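Local coordinates for adenine phosphoribosyltransferase (Leishmania donovani, PDB 1QB8), which probably catalyses the reversible conversion of adenine and 5-phosphoribosyl 1-diphosphate into AMP and diphosphate, a step of purine salvage, at residues A[81-86]-A[97-102]; A[141-146]-A[166-171]; A[146-151]-A[180-185]. All coordinates share one frame; numbering follows the deposited sequence.

Contact 1 of 3, residues A[81-86]-A[97-102]; sequences RGFLFG and FVLMRK. With AMP (adenosine monophosphate), chain C.
Phe-83 meets segment 97-102 with its ring in an uncommon setting: chi2 is 0°, which brings the ring plane into line with the CA-CB bond. The ring stands nearly perpendicular to that of Phe-97, the planes 87° apart, and Phe-83 CD1 reaches Phe-97 CZ at 3.8 Å. Further along the same ring, Phe-83 CZ sinks against Leu-99 CG at 3.6 Å, with CB and CD2 of the leucine close by. Arg-101 completes this row of neighbours. Its CG lies at the edge of the phenyl ring, and the bend at chi3 carries the guanidinium round until Phe-83 CE2 sits 3.9 Å above one of its faces; the charge itself is held by a salt bridge from NE to Asp-79. The setting is a beta-alpha-beta crossover of the type I phosphoribosyltransferase fold: segment 81-86 follows strand 74-78 and leads into helix 86-93, which returns the chain to the neighbouring parallel strand 97-100. Gly-86 has no side chain, and its CA can approach Phe-97 CE1 to 3.6 Å. The apolar cluster extends across the dimer interface, where Leu-84 of the second subunit packs on both Phe-83 and Phe-97. Arg-81, at the opposite end of its segment, extends instead to the nucleotide: NH1 donates to AMP O2' at 2.7 Å, while NE adds a weak, bent bond to the same hydroxyl at 3.2 Å.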
loop_
_atom_site.group_PDB
_atom_site.type_symbol
_atom_site.label_atom_id
_atom_site.label_comp_id
_atom_site.label_asym_id
_atom_site.label_seq_id
_atom_site.Cartn_x
_atom_site.Cartn_y
_atom_site.Cartn_z
ATOM N N ARG A 81 4.524 2.080 2.035
ATOM C CA ARG A 81 3.985 3.417 1.866
ATOM C C ARG A 81 3.924 3.931 0.439
ATOM O O ARG A 81 3.119 4.809 0.126
ATOM C CB ARG A 81 4.651 4.373 2.852
ATOM C CG ARG A 81 4.445 3.879 4.285
ATOM C CD ARG A 81 4.765 4.916 5.321
ATOM N NE ARG A 81 6.190 5.035 5.600
ATOM C CZ ARG A 81 6.745 4.577 6.712
ATOM N NH1 ARG A 81 8.041 4.712 6.935
ATOM N NH2 ARG A 81 5.988 3.955 7.595
ATOM N N GLY A 82 4.727 3.333 -0.435
ATOM C CA GLY A 82 4.695 3.697 -1.841
ATOM C C GLY A 82 3.422 3.135 -2.474
ATOM O O GLY A 82 2.946 3.637 -3.493
ATOM N N PHE A 83 2.865 2.095 -1.857
ATOM C CA PHE A 83 1.631 1.457 -2.330
ATOM C C PHE A 83 0.437 2.389 -2.173
ATOM O O PHE A 83 -0.570 2.237 -2.854
ATOM C CB PHE A 83 1.333 0.182 -1.531
ATOM C CG PHE A 83 2.313 -0.941 -1.758
ATOM C CD1 PHE A 83 3.388 -0.795 -2.636
ATOM C CD2 PHE A 83 2.150 -2.159 -1.091
ATOM C CE1 PHE A 83 4.289 -1.844 -2.850
ATOM C CE2 PHE A 83 3.043 -3.215 -1.298
ATOM C CZ PHE A 83 4.117 -3.057 -2.181
ATOM N N LEU A 84 0.554 3.340 -1.256
ATOM C CA LEU A 84 -0.513 4.293 -0.978
ATOM C C LEU A 84 -0.705 5.378 -2.034
ATOM O O LEU A 84 -1.795 5.951 -2.146
ATOM C CB LEU A 84 -0.267 4.966 0.379
ATOM C CG LEU A 84 -0.218 4.074 1.623
ATOM C CD1 LEU A 84 0.486 4.819 2.753
ATOM C CD2 LEU A 84 -1.627 3.665 2.024
ATOM N N PHE A 85 0.342 5.664 -2.802
ATOM C CA PHE A 85 0.272 6.720 -3.801
ATOM C C PHE A 85 0.374 6.262 -5.243
ATOM O O PHE A 85 -0.225 6.859 -6.138
ATOM C CB PHE A 85 1.365 7.753 -3.519
ATOM C CG PHE A 85 1.355 8.268 -2.112
ATOM C CD1 PHE A 85 0.517 9.323 -1.752
ATOM C CD2 PHE A 85 2.157 7.679 -1.139
ATOM C CE1 PHE A 85 0.473 9.782 -0.439
ATOM C CE2 PHE A 85 2.125 8.131 0.179
ATOM C CZ PHE A 85 1.280 9.184 0.530
ATOM N N GLY A 86 1.136 5.204 -5.467
ATOM C CA GLY A 86 1.328 4.711 -6.817
ATOM C C GLY A 86 0.087 4.328 -7.601
ATOM O O GLY A 86 -0.156 4.876 -8.679
ATOM N N PHE A 97 1.259 -0.933 -12.220
ATOM C CA PHE A 97 1.864 -0.534 -10.958
ATOM C C PHE A 97 2.568 -1.789 -10.458
ATOM O O PHE A 97 1.921 -2.790 -10.153
ATOM C CB PHE A 97 0.842 -0.090 -9.913
ATOM C CG PHE A 97 1.452 0.149 -8.554
ATOM C CD1 PHE A 97 2.228 1.280 -8.316
ATOM C CD2 PHE A 97 1.311 -0.789 -7.534
ATOM C CE1 PHE A 97 2.855 1.474 -7.088
ATOM C CE2 PHE A 97 1.935 -0.605 -6.308
ATOM C CZ PHE A 97 2.709 0.529 -6.086
ATOM N N VAL A 98 3.891 -1.728 -10.391
ATOM C CA VAL A 98 4.710 -2.859 -9.960
ATOM C C VAL A 98 5.077 -2.698 -8.480
ATOM O O VAL A 98 5.228 -1.572 -7.988
ATOM C CB VAL A 98 5.991 -2.958 -10.857
ATOM C CG1 VAL A 98 6.853 -4.152 -10.466
ATOM C CG2 VAL A 98 5.586 -3.049 -12.336
ATOM N N LEU A 99 5.209 -3.819 -7.776
ATOM C CA LEU A 99 5.530 -3.798 -6.346
ATOM C C LEU A 99 6.971 -4.176 -5.993
ATOM O O LEU A 99 7.464 -5.227 -6.412
ATOM C CB LEU A 99 4.588 -4.743 -5.577
ATOM C CG LEU A 99 3.108 -4.422 -5.333
ATOM C CD1 LEU A 99 2.338 -4.266 -6.626
ATOM C CD2 LEU A 99 2.502 -5.535 -4.499
ATOM N N MET A 100 7.647 -3.321 -5.226
ATOM C CA MET A 100 9.004 -3.637 -4.767
ATOM C C MET A 100 8.863 -4.051 -3.301
ATOM O O MET A 100 8.462 -3.251 -2.453
ATOM C CB MET A 100 9.968 -2.449 -4.899
ATOM C CG MET A 100 11.423 -2.835 -4.584
ATOM S SD MET A 100 12.655 -1.534 -4.814
ATOM C CE MET A 100 12.573 -0.719 -3.267
ATOM N N ARG A 101 9.149 -5.318 -3.023
ATOM C CA ARG A 101 9.020 -5.862 -1.676
ATOM C C ARG A 101 10.138 -6.851 -1.378
ATOM O O ARG A 101 10.895 -7.233 -2.262
ATOM C CB ARG A 101 7.696 -6.626 -1.551
ATOM C CG ARG A 101 6.520 -6.070 -2.356
ATOM C CD ARG A 101 5.227 -6.772 -1.973
ATOM N NE ARG A 101 4.915 -6.536 -0.567
ATOM C CZ ARG A 101 3.862 -7.030 0.078
ATOM N NH1 ARG A 101 3.682 -6.737 1.362
ATOM N NH2 ARG A 101 3.000 -7.827 -0.547
ATOM N N LYS A 102 10.226 -7.285 -0.125
ATOM C CA LYS A 102 11.221 -8.278 0.232
ATOM C C LYS A 102 10.783 -9.577 -0.438
ATOM O O LYS A 102 9.600 -9.764 -0.741
ATOM C CB LYS A 102 11.278 -8.483 1.743
ATOM C CG LYS A 102 11.927 -7.353 2.527
ATOM C CD LYS A 102 12.060 -7.737 4.001
ATOM C CE LYS A 102 12.377 -6.531 4.882
ATOM N NZ LYS A 102 13.598 -5.802 4.424
HETATM P P AMP C . 15.562 5.250 3.258
HETATM O O1P AMP C . 15.823 3.935 2.627
HETATM O O2P AMP C . 15.490 6.447 2.396
HETATM O O3P AMP C . 16.635 5.496 4.412
HETATM O "O5'" AMP C . 14.275 5.173 4.058
HETATM C "C5'" AMP C . 13.484 3.878 4.178
HETATM C "C4'" AMP C . 12.014 4.128 4.473
HETATM O "O4'" AMP C . 11.902 4.399 5.868
HETATM C "C3'" AMP C . 11.410 5.347 3.723
HETATM O "O3'" AMP C . 10.594 4.990 2.627
HETATM C "C2'" AMP C . 10.502 6.047 4.684
HETATM O "O2'" AMP C . 9.237 5.394 4.618
HETATM C "C1'" AMP C . 11.276 5.649 5.944
HETATM N N9 AMP C . 11.710 6.630 6.900
HETATM C C8 AMP C . 12.977 7.086 7.126
HETATM N N7 AMP C . 12.989 8.174 7.840
HETATM C C5 AMP C . 11.663 8.483 8.121
HETATM C C6 AMP C . 11.018 9.513 8.836
HETATM N N6 AMP C . 11.696 10.507 9.449
HETATM N N1 AMP C . 9.661 9.458 8.881
HETATM C C2 AMP C . 9.002 8.477 8.274
HETATM N N3 AMP C . 9.484 7.445 7.566
HETATM C C4 AMP C . 10.853 7.486 7.513
#

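Contact 2 of 3, residues A[141-146]-A[166-171]; sequences VVLIDD and AVVVEM. With AMP (adenosine monophosphate), chain C.
The carbonyl oxygen of Val-141 is gripped twice by the adjoining strand: Val-169 N donates to Val-141 O at 2.8 Å from well above the carbonyl plane, and Val-168 CA adds a CH...O contact to that oxygen. These are neighbouring parallel strands of the central sheet of a type I phosphoribosyltransferase, joined through helix 152-163 in a beta-alpha-beta unit. Two further backbone bonds extend the ladder, Val-141 N to Val-167 O at 2.9 Å and Leu-143 N to Glu-170 O at 3.0 Å, and it runs on to Val-172. The pairing slips on the way. Val-168 bridges Val-141, yet Met-171 bridges Leu-143, which leaves two residues facing Val-142 alone; this is a beta bulge, and Val-169 turns there with helix-like backbone angles, its CB meeting Val-142 CG2 at 3.9 Å. Glu-170 leads its carboxylate away to Tyr-65 and Arg-64. On the face covered by helix 152-163, Leu-143 CD1 fits against both methyls of Val-168, 4.0 Å from CG1, the two side chains crossing at about a right angle. Segment 141-146 ends in the paired aspartates of the phosphoribosyl diphosphate signature. Asp-145, which binds magnesium and AMP, has its carboxylate engaged from within the chain as well, for Asp-146 N donates to Asp-145 OD2 at 2.8 Å from above the carboxylate plane. Met-171 packs against the stem of Asp-145: a bend at chi2 (67°) folds the chain so that SD lies 3.8 Å from Leu-143 CB and CE lies 3.9 Å from Asp-145 CB.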
loop_
_atom_site.group_PDB
_atom_site.type_symbol
_atom_site.label_atom_id
_atom_site.label_comp_id
_atom_site.label_asym_id
_atom_site.label_seq_id
_atom_site.Cartn_x
_atom_site.Cartn_y
_atom_site.Cartn_z
ATOM N N VAL A 141 10.314 3.748 -16.060
ATOM C CA VAL A 141 9.736 3.606 -14.736
ATOM C C VAL A 141 9.863 4.773 -13.777
ATOM O O VAL A 141 10.954 5.316 -13.571
ATOM C CB VAL A 141 10.365 2.381 -14.027
ATOM C CG1 VAL A 141 9.582 2.017 -12.771
ATOM C CG2 VAL A 141 10.448 1.199 -14.980
ATOM N N VAL A 142 8.739 5.108 -13.152
ATOM C CA VAL A 142 8.691 6.147 -12.140
ATOM C C VAL A 142 8.735 5.408 -10.795
ATOM O O VAL A 142 7.929 4.503 -10.553
ATOM C CB VAL A 142 7.389 6.956 -12.224
ATOM C CG1 VAL A 142 7.298 7.947 -11.065
ATOM C CG2 VAL A 142 7.323 7.696 -13.540
ATOM N N LEU A 143 9.722 5.733 -9.961
ATOM C CA LEU A 143 9.856 5.115 -8.641
ATOM C C LEU A 143 9.153 6.021 -7.634
ATOM O O LEU A 143 9.306 7.247 -7.700
ATOM C CB LEU A 143 11.335 4.974 -8.256
ATOM C CG LEU A 143 12.152 3.794 -8.791
ATOM C CD1 LEU A 143 12.050 3.715 -10.290
ATOM C CD2 LEU A 143 13.590 3.951 -8.373
ATOM N N ILE A 144 8.412 5.432 -6.690
ATOM C CA ILE A 144 7.687 6.231 -5.701
ATOM C C ILE A 144 7.626 5.643 -4.290
ATOM O O ILE A 144 7.473 4.439 -4.111
ATOM C CB ILE A 144 6.247 6.562 -6.198
ATOM C CG1 ILE A 144 5.605 7.636 -5.315
ATOM C CG2 ILE A 144 5.386 5.324 -6.208
ATOM C CD1 ILE A 144 4.292 8.183 -5.860
ATOM N N ASP A 145 7.751 6.523 -3.299
ATOM C CA ASP A 145 7.694 6.169 -1.881
ATOM C C ASP A 145 7.277 7.446 -1.148
ATOM O O ASP A 145 7.273 8.525 -1.750
ATOM C CB ASP A 145 9.069 5.717 -1.392
ATOM C CG ASP A 145 8.999 4.888 -0.119
ATOM O OD1 ASP A 145 10.055 4.403 0.316
ATOM O OD2 ASP A 145 7.899 4.685 0.435
ATOM N N ASP A 146 6.929 7.345 0.135
ATOM C CA ASP A 146 6.514 8.538 0.871
ATOM C C ASP A 146 7.655 9.445 1.329
ATOM O O ASP A 146 7.632 10.646 1.063
ATOM C CB ASP A 146 5.584 8.192 2.044
ATOM C CG ASP A 146 6.298 7.489 3.184
ATOM O OD1 ASP A 146 5.877 7.688 4.348
ATOM O OD2 ASP A 146 7.259 6.732 2.923
ATOM N N ALA A 166 15.819 -1.454 -18.189
ATOM C CA ALA A 166 14.858 -0.359 -18.315
ATOM C C ALA A 166 15.487 0.915 -17.761
ATOM O O ALA A 166 16.562 0.864 -17.176
ATOM C CB ALA A 166 13.581 -0.695 -17.542
ATOM N N VAL A 167 14.832 2.056 -17.950
ATOM C CA VAL A 167 15.372 3.315 -17.428
ATOM C C VAL A 167 14.464 3.960 -16.378
ATOM O O VAL A 167 13.241 3.795 -16.406
ATOM C CB VAL A 167 15.690 4.359 -18.558
ATOM C CG1 VAL A 167 16.748 3.811 -19.508
ATOM C CG2 VAL A 167 14.433 4.741 -19.323
ATOM N N VAL A 168 15.086 4.658 -15.431
ATOM C CA VAL A 168 14.362 5.353 -14.378
ATOM C C VAL A 168 14.014 6.750 -14.866
ATOM O O VAL A 168 14.879 7.474 -15.365
ATOM C CB VAL A 168 15.201 5.468 -13.077
ATOM C CG1 VAL A 168 14.496 6.348 -12.056
ATOM C CG2 VAL A 168 15.426 4.098 -12.476
ATOM N N VAL A 169 12.732 7.092 -14.784
ATOM C CA VAL A 169 12.255 8.411 -15.180
ATOM C C VAL A 169 12.698 9.386 -14.086
ATOM O O VAL A 169 13.293 10.432 -14.360
ATOM C CB VAL A 169 10.703 8.434 -15.306
ATOM C CG1 VAL A 169 10.199 9.854 -15.541
ATOM C CG2 VAL A 169 10.255 7.535 -16.445
ATOM N N GLU A 170 12.417 9.005 -12.845
ATOM C CA GLU A 170 12.762 9.788 -11.669
ATOM C C GLU A 170 12.295 9.064 -10.419
ATOM O O GLU A 170 11.488 8.129 -10.484
ATOM C CB GLU A 170 12.105 11.167 -11.725
ATOM C CG GLU A 170 10.585 11.136 -11.712
ATOM C CD GLU A 170 9.965 12.416 -12.228
ATOM O OE1 GLU A 170 10.680 13.227 -12.846
ATOM O OE2 GLU A 170 8.755 12.613 -12.023
ATOM N N MET A 171 12.862 9.463 -9.286
ATOM C CA MET A 171 12.489 8.914 -7.998
ATOM C C MET A 171 11.650 10.017 -7.397
ATOM O O MET A 171 12.103 11.160 -7.305
ATOM C CB MET A 171 13.732 8.672 -7.137
ATOM C CG MET A 171 13.470 8.404 -5.645
ATOM S SD MET A 171 12.616 6.872 -5.271
ATOM C CE MET A 171 11.732 7.320 -3.744
HETATM P P AMP C . 15.562 5.250 3.258
HETATM O O1P AMP C . 15.823 3.935 2.627
HETATM O O2P AMP C . 15.490 6.447 2.396
HETATM O O3P AMP C . 16.635 5.496 4.412
HETATM O "O5'" AMP C . 14.275 5.173 4.058
HETATM C "C5'" AMP C . 13.484 3.878 4.178
HETATM C "C4'" AMP C . 12.014 4.128 4.473
HETATM O "O4'" AMP C . 11.902 4.399 5.868
HETATM C "C3'" AMP C . 11.410 5.347 3.723
HETATM O "O3'" AMP C . 10.594 4.990 2.627
HETATM C "C2'" AMP C . 10.502 6.047 4.684
HETATM O "O2'" AMP C . 9.237 5.394 4.618
HETATM C "C1'" AMP C . 11.276 5.649 5.944
HETATM N N9 AMP C . 11.710 6.630 6.900
HETATM C C8 AMP C . 12.977 7.086 7.126
HETATM N N7 AMP C . 12.989 8.174 7.840
HETATM C C5 AMP C . 11.663 8.483 8.121
HETATM C C6 AMP C . 11.018 9.513 8.836
HETATM N N6 AMP C . 11.696 10.507 9.449
HETATM N N1 AMP C . 9.661 9.458 8.881
HETATM C C2 AMP C . 9.002 8.477 8.274
HETATM N N3 AMP C . 9.484 7.445 7.566
HETATM C C4 AMP C . 10.853 7.486 7.513
#

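Contact 3 of 3, residues A[146-151]-A[180-185]; sequences DVLATG and LKAAEK. With AMP (adenosine monophosphate), chain C.
With chi1 at 177°, Leu-148 extends CG away from its own amide nitrogen and brings this branch point to 3.9 Å from Ala-182 CB, with both methyls almost as near, whereas Thr-150, at chi1 70°, turns OG1 to the AMP phosphate. Segment 146-151 belongs to the phosphoribosyl diphosphate signature of the type I phosphoribosyltransferases, and its loop forms the cradle of the 5'-phosphate. Three backbone N-H groups line it: Ala-149 N and Gly-151 N both donate to O2P of AMP, at 3.0 and 2.9 Å, and Thr-150 N reaches AMP O3P at 2.9 Å. Gly-151 occupies the N-cap position of helix 152-163, whose dipole would probably favour the anion. Behind the cradle stands the start of helix 182-192. Leu-180 wedges in from this side, its CD1 3.8 Å from Ala-149 CB, while Ala-182 rests its CB against the carbonyl oxygens of Ala-149 and Thr-150. Ala-149 thus has the nucleotide and Leu-180 as neighbours at once. A water bridges the two backbones, donating to Ala-149 O at 2.7 Å and accepting from Ala-182 N at 3.1 Å.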
loop_
_atom_site.group_PDB
_atom_site.type_symbol
_atom_site.label_atom_id
_atom_site.label_comp_id
_atom_site.label_asym_id
_atom_site.label_seq_id
_atom_site.Cartn_x
_atom_site.Cartn_y
_atom_site.Cartn_z
ATOM N N ASP A 146 6.929 7.345 0.135
ATOM C CA ASP A 146 6.514 8.538 0.871
ATOM C C ASP A 146 7.655 9.445 1.329
ATOM O O ASP A 146 7.632 10.646 1.063
ATOM C CB ASP A 146 5.584 8.192 2.044
ATOM C CG ASP A 146 6.298 7.489 3.184
ATOM O OD1 ASP A 146 5.877 7.688 4.348
ATOM O OD2 ASP A 146 7.259 6.732 2.923
ATOM N N VAL A 147 8.675 8.867 1.959
ATOM C CA VAL A 147 9.800 9.650 2.466
ATOM C C VAL A 147 11.155 9.197 1.938
ATOM O O VAL A 147 11.472 8.005 1.951
ATOM C CB VAL A 147 9.868 9.603 4.019
ATOM C CG1 VAL A 147 11.057 10.405 4.520
ATOM C CG2 VAL A 147 8.585 10.149 4.633
ATOM N N LEU A 148 11.934 10.150 1.430
ATOM C CA LEU A 148 13.286 9.855 0.954
ATOM C C LEU A 148 14.186 10.287 2.112
ATOM O O LEU A 148 14.229 11.468 2.455
ATOM C CB LEU A 148 13.644 10.659 -0.302
ATOM C CG LEU A 148 15.081 10.466 -0.830
ATOM C CD1 LEU A 148 15.223 9.111 -1.502
ATOM C CD2 LEU A 148 15.450 11.569 -1.802
ATOM N N ALA A 149 14.841 9.318 2.746
ATOM C CA ALA A 149 15.727 9.587 3.875
ATOM C C ALA A 149 17.194 9.329 3.510
ATOM O O ALA A 149 17.863 10.215 2.990
ATOM C CB ALA A 149 15.305 8.753 5.079
ATOM N N THR A 150 17.694 8.121 3.763
ATOM C CA THR A 150 19.082 7.793 3.429
ATOM C C THR A 150 19.224 7.368 1.966
ATOM O O THR A 150 20.333 7.356 1.425
ATOM C CB THR A 150 19.656 6.663 4.317
ATOM O OG1 THR A 150 19.033 5.415 3.980
ATOM C CG2 THR A 150 19.426 6.968 5.792
ATOM N N GLY A 151 18.110 6.979 1.346
ATOM C CA GLY A 151 18.136 6.567 -0.051
ATOM C C GLY A 151 18.423 5.103 -0.323
ATOM O O GLY A 151 18.508 4.700 -1.483
ATOM N N LEU A 180 20.102 14.146 5.174
ATOM C CA LEU A 180 20.702 12.825 5.001
ATOM C C LEU A 180 21.387 12.620 3.637
ATOM O O LEU A 180 21.936 11.550 3.359
ATOM C CB LEU A 180 19.661 11.744 5.281
ATOM C CG LEU A 180 19.167 11.721 6.737
ATOM C CD1 LEU A 180 17.878 10.910 6.866
ATOM C CD2 LEU A 180 20.257 11.162 7.647
ATOM N N LYS A 181 21.343 13.658 2.802
ATOM C CA LYS A 181 21.977 13.689 1.479
ATOM C C LYS A 181 21.869 12.486 0.538
ATOM O O LYS A 181 22.830 12.144 -0.151
ATOM C CB LYS A 181 23.439 14.119 1.631
ATOM C CG LYS A 181 23.674 15.577 1.262
ATOM C CD LYS A 181 24.729 16.241 2.131
ATOM C CE LYS A 181 24.142 16.634 3.476
ATOM N NZ LYS A 181 25.113 17.356 4.348
ATOM N N ALA A 182 20.671 11.909 0.451
ATOM C CA ALA A 182 20.398 10.754 -0.405
ATOM C C ALA A 182 20.710 11.005 -1.880
ATOM O O ALA A 182 21.414 10.213 -2.508
ATOM C CB ALA A 182 18.950 10.322 -0.250
ATOM N N ALA A 183 20.164 12.088 -2.435
ATOM C CA ALA A 183 20.397 12.426 -3.842
ATOM C C ALA A 183 21.889 12.597 -4.112
ATOM O O ALA A 183 22.410 12.039 -5.072
ATOM C CB ALA A 183 19.634 13.694 -4.231
ATOM N N GLU A 184 22.570 13.328 -3.230
ATOM C CA GLU A 184 24.006 13.575 -3.352
ATOM C C GLU A 184 24.813 12.286 -3.353
ATOM O O GLU A 184 25.632 12.064 -4.247
ATOM C CB GLU A 184 24.506 14.458 -2.204
ATOM C CG GLU A 184 24.560 15.945 -2.508
ATOM C CD GLU A 184 23.216 16.629 -2.378
ATOM O OE1 GLU A 184 22.262 16.231 -3.084
ATOM O OE2 GLU A 184 23.121 17.578 -1.569
ATOM N N LYS A 185 24.586 11.453 -2.339
ATOM C CA LYS A 185 25.284 10.178 -2.196
ATOM C C LYS A 185 25.033 9.240 -3.364
ATOM O O LYS A 185 25.960 8.644 -3.886
ATOM C CB LYS A 185 24.913 9.523 -0.863
ATOM C CG LYS A 185 25.393 10.349 0.314
ATOM C CD LYS A 185 25.000 9.792 1.667
ATOM C CE LYS A 185 25.523 10.731 2.756
ATOM N NZ LYS A 185 25.098 10.367 4.136
HETATM P P AMP C . 15.562 5.250 3.258
HETATM O O1P AMP C . 15.823 3.935 2.627
HETATM O O2P AMP C . 15.490 6.447 2.396
HETATM O O3P AMP C . 16.635 5.496 4.412
HETATM O "O5'" AMP C . 14.275 5.173 4.058
HETATM C "C5'" AMP C . 13.484 3.878 4.178
HETATM C "C4'" AMP C . 12.014 4.128 4.473
HETATM O "O4'" AMP C . 11.902 4.399 5.868
HETATM C "C3'" AMP C . 11.410 5.347 3.723
HETATM O "O3'" AMP C . 10.594 4.990 2.627
HETATM C "C2'" AMP C . 10.502 6.047 4.684
HETATM O "O2'" AMP C . 9.237 5.394 4.618
HETATM C "C1'" AMP C . 11.276 5.649 5.944
HETATM N N9 AMP C . 11.710 6.630 6.900
HETATM C C8 AMP C . 12.977 7.086 7.126
HETATM N N7 AMP C . 12.989 8.174 7.840
HETATM C C5 AMP C . 11.663 8.483 8.121
HETATM C C6 AMP C . 11.018 9.513 8.836
HETATM N N6 AMP C . 11.696 10.507 9.449
HETATM N N1 AMP C . 9.661 9.458 8.881
HETATM C C2 AMP C . 9.002 8.477 8.274
HETATM N N3 AMP C . 9.484 7.445 7.566
HETATM C C4 AMP C . 10.853 7.486 7.513
HETATM O O HOH W 1 18.051 12.672 1.942
#

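The three contacts meet around one nucleotide site. Contacts 1 and 2, with centres about 11 Å apart, reach the same central sheet and touch directly: Arg-81 NE of contact 1 forms a salt bridge with Asp-146 OD1 at 3.0 Å, and Phe-85 CB packs on Ile-144 CD1 at 3.8 Å. Both work at the ribose end of AMP. Contact 3, centred about 14 Å from contact 2 and 18 Å from contact 1, holds the phosphate. Asp-146, shared by contacts 2 and 3, marks the corner where the chain leaves strand 140-145 and turns into strand 147-148; its OD2 lies 2.9 Å from AMP O2'.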